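PDB 3B8B: CysQ, sulfite synthesis pathway protein from Bacteroides thetaiotaomicron VPI-5482, which probably converts adenosine 3',5'-bisphosphate to AMP and phosphate with the help of magnesium, as a member of the inositol monophosphatase superfamily. Local coordinates for residues Ala93-Trp98 with Glu277-Pro282; Ser224-Leu229 with Asp236-Phe241; Cys228-Gly233 with Phe284-Lys289. All coordinates share one frame; numbering follows the deposited sequence.

Interaction 1: residues Ala93-Trp98 with Glu277-Pro282; sequences AVRRGW and EDLLNP. With SO4 (sulfate ion), chain G.
Arg95 of helix 92-95 faces Glu277 and Leu279, in the loop that leads into strand 280-288; the backbones stay apart and the arginine side chain bridges them. A type I turn runs from Arg95 to Trp98, closed by Trp98 N to Arg95 O at 2.9 Å. The first torsion of Arg95 (chi1 61°) sets CG between the backbone N and the carbonyl carbon. From there the chain runs extended to NE and carries the guanidinium to the other segment. NH1 gives a weak, bent hydrogen bond to Glu277 O (3.3 Å, N-H...O 131°), with the carbonyl oxygen at the edge of the group. Leu279 lies over one face: its CD2 stands 3.4 Å above the guanidinium plane, toward the rim, and its CG is 3.5 Å from Arg95 NH1. The stronger polar partners of Arg95 are Asn275 OD1 and Lys276 O, both bonded to NH2. With an alanine in place of Arg95, Asn275 OD1, Lys276 O and Glu277 O would probably lose this donor, and a gap would be likely beside Leu279. Asp278 OD1 takes the Leu280 N-H at 2.9 Å, an Asx turn where the chain leads toward strand 280-288. Arg95 and Leu279 both also touch Leu83 of strand 82-84, while Leu279 further packs on Met245 of strand 244-245 and on Glu246 and Trp247 of helix 246-258.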
loop_
_atom_site.group_PDB
_atom_site.type_symbol
_atom_site.label_atom_id
_atom_site.label_comp_id
_atom_site.label_asym_id
_atom_site.label_seq_id
_atom_site.Cartn_x
_atom_site.Cartn_y
_atom_site.Cartn_z
ATOM N N ALA A 93 13.284 -18.713 9.438
ATOM C CA ALA A 93 13.764 -18.968 10.795
ATOM C C ALA A 93 14.181 -17.680 11.516
ATOM O O ALA A 93 13.957 -17.545 12.715
ATOM C CB ALA A 93 14.911 -19.963 10.768
ATOM N N VAL A 94 14.784 -16.743 10.784
ATOM C CA VAL A 94 15.182 -15.447 11.340
ATOM C C VAL A 94 13.950 -14.632 11.772
ATOM O O VAL A 94 13.847 -14.183 12.918
ATOM C CB VAL A 94 15.985 -14.605 10.291
ATOM C CG1 VAL A 94 16.346 -13.223 10.860
ATOM C CG2 VAL A 94 17.246 -15.355 9.822
ATOM N N ARG A 95 13.011 -14.459 10.850
ATOM C CA ARG A 95 11.891 -13.534 11.078
ATOM C C ARG A 95 10.690 -14.137 11.808
ATOM O O ARG A 95 9.842 -13.414 12.311
ATOM C CB ARG A 95 11.460 -12.862 9.767
ATOM C CG ARG A 95 10.987 -13.802 8.700
ATOM C CD ARG A 95 10.585 -13.062 7.454
ATOM N NE ARG A 95 10.268 -14.027 6.421
ATOM C CZ ARG A 95 9.124 -14.695 6.341
ATOM N NH1 ARG A 95 8.966 -15.575 5.361
ATOM N NH2 ARG A 95 8.143 -14.502 7.220
ATOM N N ARG A 96 10.623 -15.454 11.901
ATOM C CA ARG A 96 9.477 -16.095 12.529
ATOM C C ARG A 96 9.299 -15.681 14.002
ATOM O O ARG A 96 8.194 -15.736 14.538
ATOM C CB ARG A 96 9.624 -17.607 12.378
ATOM C CG ARG A 96 8.602 -18.450 13.068
ATOM C CD ARG A 96 9.115 -19.873 13.077
ATOM N NE ARG A 96 8.061 -20.825 13.356
ATOM C CZ ARG A 96 8.091 -22.106 13.010
ATOM N NH1 ARG A 96 9.137 -22.621 12.362
ATOM N NH2 ARG A 96 7.058 -22.880 13.310
ATOM N N GLY A 97 10.377 -15.261 14.658
ATOM C CA GLY A 97 10.285 -14.777 16.033
ATOM C C GLY A 97 10.076 -13.281 16.189
ATOM O O GLY A 97 10.079 -12.783 17.315
ATOM N N TRP A 98 9.922 -12.564 15.081
ATOM C CA TRP A 98 9.633 -11.128 15.126
ATOM C C TRP A 98 8.144 -10.933 15.296
ATOM O O TRP A 98 7.389 -11.055 14.307
ATOM C CB TRP A 98 10.055 -10.449 13.828
ATOM C CG TRP A 98 11.493 -10.512 13.501
ATOM C CD1 TRP A 98 12.521 -10.923 14.317
ATOM C CD2 TRP A 98 12.096 -10.118 12.265
ATOM N NE1 TRP A 98 13.712 -10.827 13.647
ATOM C CE2 TRP A 98 13.482 -10.326 12.390
ATOM C CE3 TRP A 98 11.594 -9.616 11.058
ATOM C CZ2 TRP A 98 14.380 -10.035 11.354
ATOM C CZ3 TRP A 98 12.485 -9.325 10.033
ATOM C CH2 TRP A 98 13.863 -9.551 10.187
ATOM N N GLU A 277 5.187 -18.157 6.727
ATOM C CA GLU A 277 6.310 -18.902 6.183
ATOM C C GLU A 277 6.493 -18.601 4.705
ATOM O O GLU A 277 7.622 -18.347 4.253
ATOM C CB GLU A 277 6.159 -20.405 6.419
ATOM C CG GLU A 277 7.364 -21.165 5.926
ATOM C CD GLU A 277 7.482 -22.526 6.544
ATOM O OE1 GLU A 277 6.422 -23.111 6.906
ATOM O OE2 GLU A 277 8.644 -22.985 6.663
ATOM N N ASP A 278 5.388 -18.574 3.974
ATOM C CA ASP A 278 5.391 -18.197 2.580
ATOM C C ASP A 278 4.829 -16.785 2.467
ATOM O O ASP A 278 3.666 -16.534 2.840
ATOM C CB ASP A 278 4.535 -19.145 1.752
ATOM C CG ASP A 278 4.751 -18.978 0.252
ATOM O OD1 ASP A 278 4.991 -17.869 -0.263
ATOM O OD2 ASP A 278 4.692 -20.015 -0.449
ATOM N N LEU A 279 5.629 -15.864 1.933
ATOM C CA LEU A 279 5.216 -14.467 1.807
ATOM C C LEU A 279 4.200 -14.154 0.679
ATOM O O LEU A 279 3.717 -13.024 0.541
ATOM C CB LEU A 279 6.457 -13.570 1.683
ATOM C CG LEU A 279 7.357 -13.586 2.928
ATOM C CD1 LEU A 279 8.632 -12.758 2.631
ATOM C CD2 LEU A 279 6.632 -13.051 4.194
ATOM N N LEU A 280 3.834 -15.162 -0.121
ATOM C CA LEU A 280 2.679 -15.030 -0.994
ATOM C C LEU A 280 1.422 -14.876 -0.154
ATOM O O LEU A 280 1.246 -15.601 0.834
ATOM C CB LEU A 280 2.494 -16.284 -1.868
ATOM C CG LEU A 280 3.367 -16.365 -3.112
ATOM C CD1 LEU A 280 3.493 -17.804 -3.637
ATOM C CD2 LEU A 280 2.822 -15.449 -4.176
ATOM N N ASN A 281 0.568 -13.950 -0.572
ATOM C CA ASN A 281 -0.819 -13.877 -0.100
ATOM C C ASN A 281 -1.636 -14.892 -0.889
ATOM O O ASN A 281 -1.434 -15.018 -2.108
ATOM C CB ASN A 281 -1.474 -12.512 -0.376
ATOM C CG ASN A 281 -0.845 -11.338 0.369
ATOM O OD1 ASN A 281 -0.636 -10.236 -0.226
ATOM N ND2 ASN A 281 -0.597 -11.511 1.636
ATOM N N PRO A 282 -2.672 -15.463 -0.257
ATOM C CA PRO A 282 -3.747 -16.082 -1.048
ATOM C C PRO A 282 -4.590 -15.019 -1.741
ATOM O O PRO A 282 -4.370 -13.802 -1.550
ATOM C CB PRO A 282 -4.595 -16.797 0.009
ATOM C CG PRO A 282 -4.441 -15.961 1.229
ATOM C CD PRO A 282 -2.980 -15.460 1.185
HETATM S S SO4 G . 2.422 -19.741 8.402
HETATM O O1 SO4 G . 1.598 -19.948 7.203
HETATM O O2 SO4 G . 1.930 -18.592 9.173
HETATM O O3 SO4 G . 3.797 -19.481 8.015
HETATM O O4 SO4 G . 2.383 -20.951 9.229
#

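Interaction 2: residues Ser224-Leu229 with Asp236-Phe241; sequences SIKICL and DVYPRF. With SO4 (sulfate ion), chain B.
A sulfate site beside the predicted metal centre brings together Lys226 of helix 225-232 and Tyr238 and Arg240 of strand 238-240. The helix and strand segments run at 144° to each other, with axes 9.1 Å apart. Lys226 lies over the Tyr238 ring. Its CB makes a CH-pi contact 3.6 Å from the ring centroid, 10° off the normal. Bends at its third and fourth torsions fold the lysine chain along the same ring, and CE passes 3.3 Å from Tyr238 OH. Ile227 CG1 meets the ring edge in plane, 3.7 Å from Tyr238 CE2. Phe284 makes an edge-to-face contact with the same tyrosine. This is a helix packed on an antiparallel sheet of the inositol monophosphatase fold, and the side chain of Lys226 comes within about 7 Å of that of Asp108, a predicted magnesium ligand. The sulfate probably comes from the crystallisation liquor. Arg240 NH1 gives one bond to Tyr238 OH (2.8 Å), close to the guanidinium plane, and another to sulfate O1. NH2 of Arg240 holds sulfate O3 at 2.9 Å. Lys226 NZ bonds sulfate O4 at 3.0 Å and also O1, so the lysine and the arginine share one oxygen of the anion. Lys226 NZ is tied as well to the carbonyls of Ser221 and Ser223, and Ser194 OG is a further partner of the sulfate.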
loop_
_atom_site.group_PDB
_atom_site.type_symbol
_atom_site.label_atom_id
_atom_site.label_comp_id
_atom_site.label_asym_id
_atom_site.label_seq_id
_atom_site.Cartn_x
_atom_site.Cartn_y
_atom_site.Cartn_z
ATOM N N SER A 224 -1.346 -0.602 -5.167
ATOM C CA SER A 224 -2.153 -0.625 -3.960
ATOM C C SER A 224 -3.143 0.521 -3.835
ATOM O O SER A 224 -3.903 0.597 -2.864
ATOM C CB SER A 224 -1.232 -0.667 -2.750
ATOM O OG SER A 224 -0.362 0.447 -2.830
ATOM N N ILE A 225 -3.177 1.436 -4.805
ATOM C CA ILE A 225 -4.207 2.464 -4.829
ATOM C C ILE A 225 -5.576 1.755 -4.848
ATOM O O ILE A 225 -6.563 2.285 -4.355
ATOM C CB ILE A 225 -4.052 3.400 -6.049
ATOM C CG1 ILE A 225 -2.665 4.033 -6.065
ATOM C CG2 ILE A 225 -5.154 4.445 -6.035
ATOM C CD1 ILE A 225 -2.363 4.868 -7.314
ATOM N N LYS A 226 -5.616 0.559 -5.426
ATOM C CA LYS A 226 -6.890 -0.193 -5.483
ATOM C C LYS A 226 -7.445 -0.483 -4.093
ATOM O O LYS A 226 -8.656 -0.455 -3.884
ATOM C CB LYS A 226 -6.723 -1.471 -6.289
ATOM C CG LYS A 226 -6.461 -1.175 -7.780
ATOM C CD LYS A 226 -6.430 -2.389 -8.683
ATOM C CE LYS A 226 -5.174 -3.183 -8.514
ATOM N NZ LYS A 226 -3.935 -2.434 -8.910
ATOM N N ILE A 227 -6.556 -0.729 -3.134
ATOM C CA ILE A 227 -6.978 -0.962 -1.753
ATOM C C ILE A 227 -7.447 0.370 -1.165
ATOM O O ILE A 227 -8.482 0.459 -0.481
ATOM C CB ILE A 227 -5.835 -1.567 -0.900
ATOM C CG1 ILE A 227 -5.327 -2.920 -1.473
ATOM C CG2 ILE A 227 -6.337 -1.710 0.576
ATOM C CD1 ILE A 227 -4.053 -3.423 -0.799
ATOM N N CYS A 228 -6.688 1.431 -1.462
ATOM C CA CYS A 228 -7.017 2.777 -1.016
ATOM C C CYS A 228 -8.375 3.274 -1.496
ATOM O O CYS A 228 -9.058 3.976 -0.778
ATOM C CB CYS A 228 -5.934 3.775 -1.413
ATOM S SG CYS A 228 -4.326 3.420 -0.621
ATOM N N LEU A 229 -8.763 2.878 -2.700
ATOM C CA LEU A 229 -10.028 3.325 -3.275
ATOM C C LEU A 229 -11.180 2.780 -2.429
ATOM O O LEU A 229 -12.182 3.463 -2.245
ATOM C CB LEU A 229 -10.162 2.888 -4.718
ATOM C CG LEU A 229 -9.340 3.707 -5.725
ATOM C CD1 LEU A 229 -9.272 2.948 -7.043
ATOM C CD2 LEU A 229 -10.043 5.069 -5.898
ATOM N N ASP A 236 -16.647 -0.148 -3.850
ATOM C CA ASP A 236 -17.225 -1.076 -2.897
ATOM C C ASP A 236 -16.354 -2.310 -2.672
ATOM O O ASP A 236 -16.325 -2.867 -1.573
ATOM C CB ASP A 236 -18.592 -1.512 -3.361
ATOM C CG ASP A 236 -19.569 -0.357 -3.381
ATOM O OD1 ASP A 236 -20.039 0.021 -2.298
ATOM O OD2 ASP A 236 -19.821 0.203 -4.436
ATOM N N VAL A 237 -15.712 -2.786 -3.730
ATOM C CA VAL A 237 -14.980 -4.052 -3.645
ATOM C C VAL A 237 -13.762 -4.026 -4.543
ATOM O O VAL A 237 -13.822 -3.511 -5.661
ATOM C CB VAL A 237 -15.881 -5.275 -3.973
ATOM C CG1 VAL A 237 -16.367 -5.245 -5.415
ATOM C CG2 VAL A 237 -15.145 -6.582 -3.665
ATOM N N TYR A 238 -12.670 -4.592 -4.035
ATOM C CA TYR A 238 -11.463 -4.858 -4.802
ATOM C C TYR A 238 -11.118 -6.340 -4.622
ATOM O O TYR A 238 -10.526 -6.699 -3.595
ATOM C CB TYR A 238 -10.318 -3.953 -4.374
ATOM C CG TYR A 238 -8.961 -4.365 -4.892
ATOM C CD1 TYR A 238 -8.818 -4.929 -6.166
ATOM C CD2 TYR A 238 -7.816 -4.214 -4.116
ATOM C CE1 TYR A 238 -7.571 -5.335 -6.631
ATOM C CE2 TYR A 238 -6.569 -4.624 -4.565
ATOM C CZ TYR A 238 -6.446 -5.197 -5.826
ATOM O OH TYR A 238 -5.198 -5.602 -6.276
ATOM N N PRO A 239 -11.529 -7.174 -5.579
ATOM C CA PRO A 239 -11.197 -8.603 -5.507
ATOM C C PRO A 239 -9.918 -8.846 -6.267
ATOM O O PRO A 239 -9.744 -8.318 -7.383
ATOM C CB PRO A 239 -12.401 -9.256 -6.176
ATOM C CG PRO A 239 -12.800 -8.241 -7.260
ATOM C CD PRO A 239 -12.409 -6.883 -6.741
ATOM N N ARG A 240 -9.005 -9.616 -5.711
ATOM C CA ARG A 240 -7.764 -9.927 -6.419
ATOM C C ARG A 240 -7.512 -11.427 -6.288
ATOM O O ARG A 240 -6.988 -11.905 -5.279
ATOM C CB ARG A 240 -6.585 -9.098 -5.916
ATOM C CG ARG A 240 -5.378 -9.172 -6.832
ATOM C CD ARG A 240 -5.741 -8.514 -8.112
ATOM N NE ARG A 240 -4.718 -8.554 -9.138
ATOM C CZ ARG A 240 -3.717 -7.678 -9.218
ATOM N NH1 ARG A 240 -3.567 -6.737 -8.295
ATOM N NH2 ARG A 240 -2.856 -7.747 -10.232
ATOM N N PHE A 241 -7.927 -12.166 -7.316
ATOM C CA PHE A 241 -7.771 -13.630 -7.346
ATOM C C PHE A 241 -6.553 -13.961 -8.198
ATOM O O PHE A 241 -6.641 -14.528 -9.302
ATOM C CB PHE A 241 -9.046 -14.296 -7.853
ATOM C CG PHE A 241 -10.260 -14.077 -6.971
ATOM C CD1 PHE A 241 -10.218 -13.280 -5.816
ATOM C CD2 PHE A 241 -11.454 -14.664 -7.304
ATOM C CE1 PHE A 241 -11.379 -13.093 -5.042
ATOM C CE2 PHE A 241 -12.585 -14.505 -6.527
ATOM C CZ PHE A 241 -12.552 -13.713 -5.417
HETATM S S SO4 B . -1.036 -4.357 -9.692
HETATM O O1 SO4 B . -1.693 -4.464 -8.385
HETATM O O2 SO4 B . 0.296 -3.776 -9.473
HETATM O O3 SO4 B . -0.836 -5.721 -10.229
HETATM O O4 SO4 B . -1.781 -3.635 -10.666
#

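Interaction 3: residues Cys228-Gly233 with Phe284-Lys289; sequences CLVAEG and FIVEAK
Val230 carries the contact of helix 225-232 with strand 280-288, meeting Val286 and the backbone of Glu287. The segment begins at Cys228, whose side chain points away from the strand and packs on Tyr146 of strand 144-149; its carbonyl O takes the N-H of Glu232 at 2.8 Å. Val230, two residues on, points at the strand, its CA 6.5 Å from that of Glu287. Its CB lies 3.8 Å from Val286 CG1. With CG1 anti to the backbone N (chi1 -177°), that branch also reaches Val286 CG1 (3.9 Å) and comes 4.1 Å from Glu287 CA. CG2, the second branch, lies 4.1 Å from Val286 O. The two valine side chains are set aslant to each other, and CG1 of Val286 makes the contact from the strand. Val230 also touches Tyr238 of the neighbouring strand, and Val286 leans on Val263 of strand 261-265. Glu232 turns to the other side of the helix, where Lys156 and Lys234 form salt bridges with its carboxylate. Gly233 ends the helix in a Schellman motif: phi is 87°, and its N bonds Val230 O at 3.1 Å. At this positive phi a CB would collide with the carbonyl O of Glu232, which calls for glycine. No hydrogen bond joins the two segments, so helix and strand are held here by van der Waals contact between two buried valines and the Glu287 backbone, with no polar bond to fix the spacing.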
loop_
_atom_site.group_PDB
_atom_site.type_symbol
_atom_site.label_atom_id
_atom_site.label_comp_id
_atom_site.label_asym_id
_atom_site.label_seq_id
_atom_site.Cartn_x
_atom_site.Cartn_y
_atom_site.Cartn_z
ATOM N N CYS A 228 -6.688 1.431 -1.462
ATOM C CA CYS A 228 -7.017 2.777 -1.016
ATOM C C CYS A 228 -8.375 3.274 -1.496
ATOM O O CYS A 228 -9.058 3.976 -0.778
ATOM C CB CYS A 228 -5.934 3.775 -1.413
ATOM S SG CYS A 228 -4.326 3.420 -0.621
ATOM N N LEU A 229 -8.763 2.878 -2.700
ATOM C CA LEU A 229 -10.028 3.325 -3.275
ATOM C C LEU A 229 -11.180 2.780 -2.429
ATOM O O LEU A 229 -12.182 3.463 -2.245
ATOM C CB LEU A 229 -10.162 2.888 -4.718
ATOM C CG LEU A 229 -9.340 3.707 -5.725
ATOM C CD1 LEU A 229 -9.272 2.948 -7.043
ATOM C CD2 LEU A 229 -10.043 5.069 -5.898
ATOM N N VAL A 230 -11.036 1.549 -1.939
ATOM C CA VAL A 230 -12.065 1.007 -1.033
ATOM C C VAL A 230 -12.059 1.739 0.317
ATOM O O VAL A 230 -13.107 2.103 0.831
ATOM C CB VAL A 230 -11.967 -0.510 -0.880
ATOM C CG1 VAL A 230 -13.107 -1.036 0.001
ATOM C CG2 VAL A 230 -11.998 -1.192 -2.269
ATOM N N ALA A 231 -10.868 1.984 0.865
ATOM C CA ALA A 231 -10.747 2.716 2.112
ATOM C C ALA A 231 -11.336 4.135 1.986
ATOM O O ALA A 231 -11.883 4.673 2.947
ATOM C CB ALA A 231 -9.259 2.765 2.536
ATOM N N GLU A 232 -11.212 4.739 0.800
ATOM C CA GLU A 232 -11.692 6.093 0.550
ATOM C C GLU A 232 -13.205 6.164 0.394
ATOM O O GLU A 232 -13.786 7.222 0.557
ATOM C CB GLU A 232 -11.022 6.654 -0.719
ATOM C CG GLU A 232 -11.154 8.136 -0.843
ATOM C CD GLU A 232 -10.249 8.745 -1.924
ATOM O OE1 GLU A 232 -9.160 8.196 -2.198
ATOM O OE2 GLU A 232 -10.732 9.749 -2.517
ATOM N N GLY A 233 -13.828 5.026 0.130
ATOM C CA GLY A 233 -15.249 4.954 -0.189
ATOM C C GLY A 233 -15.531 5.144 -1.668
ATOM O O GLY A 233 -16.701 5.292 -2.041
ATOM N N PHE A 284 -7.453 -12.448 -2.244
ATOM C CA PHE A 284 -8.092 -11.563 -1.258
ATOM C C PHE A 284 -9.210 -10.728 -1.865
ATOM O O PHE A 284 -9.316 -10.609 -3.090
ATOM C CB PHE A 284 -7.050 -10.680 -0.548
ATOM C CG PHE A 284 -6.381 -9.666 -1.426
ATOM C CD1 PHE A 284 -6.993 -8.450 -1.680
ATOM C CD2 PHE A 284 -5.128 -9.904 -1.999
ATOM C CE1 PHE A 284 -6.403 -7.511 -2.462
ATOM C CE2 PHE A 284 -4.530 -8.947 -2.794
ATOM C CZ PHE A 284 -5.163 -7.741 -3.015
ATOM N N ILE A 285 -10.014 -10.160 -0.972
ATOM C CA ILE A 285 -11.122 -9.267 -1.310
ATOM C C ILE A 285 -11.155 -8.132 -0.292
ATOM O O ILE A 285 -11.271 -8.383 0.924
ATOM C CB ILE A 285 -12.480 -9.967 -1.222
ATOM C CG1 ILE A 285 -12.559 -11.156 -2.178
ATOM C CG2 ILE A 285 -13.621 -9.004 -1.543
ATOM C CD1 ILE A 285 -13.722 -12.018 -1.881
ATOM N N VAL A 286 -11.086 -6.900 -0.780
ATOM C CA VAL A 286 -11.189 -5.723 0.061
ATOM C C VAL A 286 -12.617 -5.208 -0.038
ATOM O O VAL A 286 -13.117 -4.957 -1.149
ATOM C CB VAL A 286 -10.223 -4.615 -0.394
ATOM C CG1 VAL A 286 -10.155 -3.489 0.684
ATOM C CG2 VAL A 286 -8.818 -5.160 -0.712
ATOM N N GLU A 287 -13.272 -5.050 1.107
ATOM C CA GLU A 287 -14.671 -4.596 1.138
ATOM C C GLU A 287 -14.954 -4.050 2.537
ATOM O O GLU A 287 -14.118 -4.142 3.437
ATOM C CB GLU A 287 -15.618 -5.758 0.765
ATOM C CG GLU A 287 -15.551 -6.930 1.730
ATOM C CD GLU A 287 -16.388 -8.167 1.310
ATOM O OE1 GLU A 287 -15.918 -8.986 0.499
ATOM O OE2 GLU A 287 -17.477 -8.329 1.856
ATOM N N ALA A 288 -16.149 -3.501 2.740
ATOM C CA ALA A 288 -16.569 -3.068 4.063
ATOM C C ALA A 288 -16.491 -4.202 5.076
ATOM O O ALA A 288 -16.770 -5.350 4.731
ATOM C CB ALA A 288 -18.008 -2.512 3.988
ATOM N N LYS A 289 -16.109 -3.901 6.307
ATOM C CA LYS A 289 -16.037 -4.937 7.337
ATOM C C LYS A 289 -17.398 -5.603 7.449
ATOM O O LYS A 289 -18.420 -4.931 7.509
ATOM C CB LYS A 289 -15.618 -4.349 8.681
ATOM C CG LYS A 289 -15.339 -5.380 9.764
ATOM C CD LYS A 289 -14.901 -4.717 11.087
ATOM C CE LYS A 289 -14.744 -5.744 12.208
ATOM N NZ LYS A 289 -13.548 -6.600 11.926
#

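Overall arrangement
Interactions 2 and 3 are close neighbours, their centres about 6 Å apart. They share Cys228 and Leu229 and set successive turns of helix 225-232 against adjacent strands, 238-240 and 280-288, of one antiparallel sheet. Those strands are joined by probable hydrogen bonds from Arg240 N to Phe284 O and from Val286 N to Tyr238 O. Interaction 1 lies farther off, its centre about 23 Å from that of interaction 2 and 25 Å from that of interaction 3. Both segments of interaction 2 fall between those of interaction 1 in the sequence, whereas the segments of interactions 1 and 3 interleave. The chain entering strand 280-288 thus meets helix 92-95, while the strand's later part meets helix 225-232.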